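Local coordinates for uncharacterized protein (Leptospira interrogans serogroup Icterohaemorrhagiae serovar copenhageni, PDB 6ULO) that is of unknown function but probably adopts a Rossmann-like fold and is probably anchored to a membrane, at residues N238-L243 with Q281-F286. Numbering follows the deposited sequence. Where two conformers were deposited one is given.
Sequences NSILNL and QKISNF
Ile240 meets Phe286 and Ile283 through a single methyl group, CG2, and the contact across the two segments is wholly apolar. CG2 of Ile240 lies 3.9 Å from CD2 of Phe286, approaching the ring obliquely, and the neighbouring ring carbon CE2 of Phe286 is 4.2 Å from the same methyl. Looser is the branch-to-branch approach of Ile240 CG2 to Ile283 CG2, at 4.4 Å. In Ile240 CG2 stands opposite the backbone N, while in Phe286 CG trans to its own N (chi1 -173°) carries the ring toward Ile240, with CD2 and CE2 the ring carbons nearest its CG2. All three residues are buried. Leu290 adds to the lining around Ile240, and Arg253 makes a cation-pi contact with the Phe286 ring.

In the fold, helix 234-241 and helix 283-291 pack side by side against the mixed sheet, with Ile221 of strand 218-222 touching both Ile240 and Ile283 and Val251 of strand 249-255 touching Ile283 and Phe286. The parallel strands that run from edge strand 191-195 to strand 249-255 are consistent with a Rossmann-like fold.

As strand 277-282 gives way to the helix, Lys282 takes the N-cap position, and its O accepts Phe286 N at 2.9 Å. Across this same junction Gln281 NE2 donates to Asn285 OD1 at 2.7 Å, nearly straight (169°) and in the carbonyl plane of the acceptor; Arg253 bonds Gln281 OE1, so both ends of that amide are held. Ile240 O receives Leu243 N at 3.1 Å and also Gln287 NE2, a polar tie between the two helices.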
ATOM      1  N   ASN A 238     -13.354  10.438 -10.885  1.00 13.93           N
ATOM      2  CA  ASN A 238     -14.591  10.158 -10.164  1.00 14.53           C
ATOM      3  C   ASN A 238     -14.337   9.330  -8.916  1.00 13.12           C
ATOM      4  O   ASN A 238     -14.924   9.596  -7.858  1.00 13.40           O
ATOM      5  CB  ASN A 238     -15.569   9.399 -11.060  1.00 16.84           C
ATOM      6  CG  ASN A 238     -16.160  10.251 -12.121  1.00 19.52           C
ATOM      7  OD1 ASN A 238     -16.032  11.480 -12.121  1.00 21.75           O
ATOM      8  ND2 ASN A 238     -16.815   9.603 -13.057  1.00 20.22           N
ATOM      9  N   SER A 239     -13.476   8.313  -9.013  1.00 13.03           N
ATOM     10  CA  SER A 239     -13.293   7.466  -7.840  0.59 13.02           C
ATOM     11  C   SER A 239     -12.571   8.215  -6.718  1.00 12.70           C
ATOM     12  O   SER A 239     -12.938   8.054  -5.552  1.00 13.48           O
ATOM     13  CB  SER A 239     -12.619   6.134  -8.184  0.59 13.81           C
ATOM     14  OG  SER A 239     -11.339   6.363  -8.714  0.59 14.28           O
ATOM     15  N   ILE A 240     -11.576   9.059  -7.034  1.00 12.89           N
ATOM     16  CA  ILE A 240     -10.910   9.808  -5.972  1.00 12.16           C
ATOM     17  C   ILE A 240     -11.851  10.845  -5.364  1.00 12.25           C
ATOM     18  O   ILE A 240     -11.884  11.021  -4.140  1.00 14.00           O
ATOM     19  CB  ILE A 240      -9.577  10.410  -6.446  1.00 12.36           C
ATOM     20  CG1 ILE A 240      -8.651   9.296  -6.964  1.00 12.91           C
ATOM     21  CG2 ILE A 240      -8.933  11.219  -5.313  1.00 14.29           C
ATOM     22  CD1 ILE A 240      -8.235   8.305  -5.945  1.00 13.58           C
ATOM     23  N   LEU A 241     -12.647  11.532  -6.197  1.00 13.05           N
ATOM     24  CA  LEU A 241     -13.618  12.480  -5.661  1.00 14.29           C
ATOM     25  C   LEU A 241     -14.632  11.806  -4.762  1.00 14.03           C
ATOM     26  O   LEU A 241     -15.162  12.437  -3.846  1.00 15.21           O
ATOM     27  CB  LEU A 241     -14.325  13.222  -6.800  1.00 16.46           C
ATOM     28  CG  LEU A 241     -13.615  14.546  -7.118  1.00 18.76           C
ATOM     29  CD1 LEU A 241     -12.162  14.405  -7.550  1.00 20.74           C
ATOM     30  CD2 LEU A 241     -14.431  15.325  -8.136  1.00 20.78           C
ATOM     31  N   ASN A 242     -14.938  10.533  -5.033  1.00 12.93           N
ATOM     32  CA  ASN A 242     -15.934   9.803  -4.266  1.00 13.31           C
ATOM     33  C   ASN A 242     -15.417   9.297  -2.926  1.00 13.32           C
ATOM     34  O   ASN A 242     -16.206   8.834  -2.099  1.00 14.30           O
ATOM     35  CB  ASN A 242     -16.459   8.627  -5.109  1.00 13.76           C
ATOM     36  CG  ASN A 242     -17.633   7.953  -4.483  1.00 13.88           C
ATOM     37  OD1 ASN A 242     -18.662   8.599  -4.184  1.00 14.88           O
ATOM     38  ND2 ASN A 242     -17.508   6.641  -4.281  1.00 13.66           N
ATOM     39  N   LEU A 243     -14.120   9.371  -2.668  1.00 13.77           N
ATOM     40  CA  LEU A 243     -13.601   8.848  -1.400  1.00 13.50           C
ATOM     41  C   LEU A 243     -13.994   9.778  -0.262  1.00 14.04           C
ATOM     42  O   LEU A 243     -13.763  11.000  -0.361  1.00 14.80           O
ATOM     43  CB  LEU A 243     -12.076   8.744  -1.417  1.00 14.21           C
ATOM     44  CG  LEU A 243     -11.476   7.706  -2.361  1.00 14.10           C
ATOM     45  CD1 LEU A 243      -9.949   7.865  -2.371  1.00 15.17           C
ATOM     46  CD2 LEU A 243     -11.873   6.266  -1.966  1.00 15.07           C
ATOM     47  N   GLN A 281       0.455  14.753  -0.181  1.00 12.63           N
ATOM     48  CA  GLN A 281      -0.502  15.759  -0.628  1.00 13.47           C
ATOM     49  C   GLN A 281      -1.811  15.446   0.063  1.00 13.24           C
ATOM     50  O   GLN A 281      -2.263  14.300   0.022  1.00 13.14           O
ATOM     51  CB  GLN A 281      -0.694  15.651  -2.146  1.00 12.55           C
ATOM     52  CG  GLN A 281      -1.774  16.539  -2.728  1.00 13.53           C
ATOM     53  CD  GLN A 281      -1.852  16.457  -4.244  1.00 13.41           C
ATOM     54  OE1 GLN A 281      -1.354  15.494  -4.860  1.00 14.69           O
ATOM     55  NE2 GLN A 281      -2.470  17.471  -4.857  1.00 14.85           N
ATOM     56  N   LYS A 282      -2.449  16.431   0.670  1.00 12.69           N
ATOM     57  CA  LYS A 282      -3.758  16.124   1.256  1.00 13.46           C
ATOM     58  C   LYS A 282      -4.707  15.602   0.184  1.00 13.92           C
ATOM     59  O   LYS A 282      -4.739  16.119  -0.937  1.00 14.21           O
ATOM     60  CB  LYS A 282      -4.348  17.363   1.944  1.00 14.76           C
ATOM     61  CG  LYS A 282      -3.734  17.650   3.325  1.00 18.81           C
ATOM     62  CD  LYS A 282      -4.375  18.837   4.010  1.00 23.37           C
ATOM     63  CE  LYS A 282      -3.913  18.958   5.457  1.00 26.79           C
ATOM     64  NZ  LYS A 282      -4.484  20.144   6.134  1.00 29.91           N
ATOM     65  N   ILE A 283      -5.490  14.562   0.522  1.00 14.15           N
ATOM     66  CA  ILE A 283      -6.434  14.040  -0.474  1.00 13.55           C
ATOM     67  C   ILE A 283      -7.430  15.113  -0.902  1.00 14.13           C
ATOM     68  O   ILE A 283      -7.791  15.208  -2.082  1.00 13.68           O
ATOM     69  CB  ILE A 283      -7.151  12.767   0.009  1.00 13.55           C
ATOM     70  CG1 ILE A 283      -6.167  11.705   0.461  1.00 14.57           C
ATOM     71  CG2 ILE A 283      -7.968  12.201  -1.114  1.00 14.87           C
ATOM     72  CD1 ILE A 283      -6.826  10.417   0.946  1.00 14.16           C
ATOM     73  N   SER A 284      -7.851  15.974   0.028  1.00 15.12           N
ATOM     74  CA  SER A 284      -8.745  17.072  -0.354  1.00 17.01           C
ATOM     75  C   SER A 284      -8.088  17.988  -1.384  1.00 16.05           C
ATOM     76  O   SER A 284      -8.752  18.462  -2.319  1.00 16.26           O
ATOM     77  CB  SER A 284      -9.132  17.884   0.877  1.00 18.55           C
ATOM     78  OG  SER A 284      -7.977  18.466   1.451  1.00 20.67           O
ATOM     79  N   ASN A 285      -6.793  18.271  -1.212  1.00 16.03           N
ATOM     80  CA  ASN A 285      -6.057  19.076  -2.186  1.00 16.73           C
ATOM     81  C   ASN A 285      -5.982  18.351  -3.526  1.00 15.43           C
ATOM     82  O   ASN A 285      -6.251  18.938  -4.582  1.00 15.21           O
ATOM     83  CB  ASN A 285      -4.661  19.386  -1.620  1.00 17.22           C
ATOM     84  CG  ASN A 285      -3.798  20.219  -2.576  1.00 17.44           C
ATOM     85  OD1 ASN A 285      -3.320  19.708  -3.581  1.00 17.50           O
ATOM     86  ND2 ASN A 285      -3.583  21.500  -2.248  1.00 20.18           N
ATOM     87  N   PHE A 286      -5.695  17.058  -3.495  1.00 14.56           N
ATOM     88  CA  PHE A 286      -5.635  16.281  -4.725  1.00 13.18           C
ATOM     89  C   PHE A 286      -6.976  16.294  -5.449  1.00 13.97           C
ATOM     90  O   PHE A 286      -7.011  16.378  -6.671  1.00 13.52           O
ATOM     91  CB  PHE A 286      -5.199  14.857  -4.377  1.00 12.83           C
ATOM     92  CG  PHE A 286      -4.920  13.963  -5.557  1.00 13.01           C
ATOM     93  CD1 PHE A 286      -4.190  14.425  -6.657  1.00 13.24           C
ATOM     94  CD2 PHE A 286      -5.332  12.628  -5.537  1.00 13.20           C
ATOM     95  CE1 PHE A 286      -3.883  13.576  -7.713  1.00 13.82           C
ATOM     96  CE2 PHE A 286      -5.016  11.765  -6.591  1.00 13.30           C
ATOM     97  CZ  PHE A 286      -4.280  12.236  -7.679  1.00 13.20           C
TER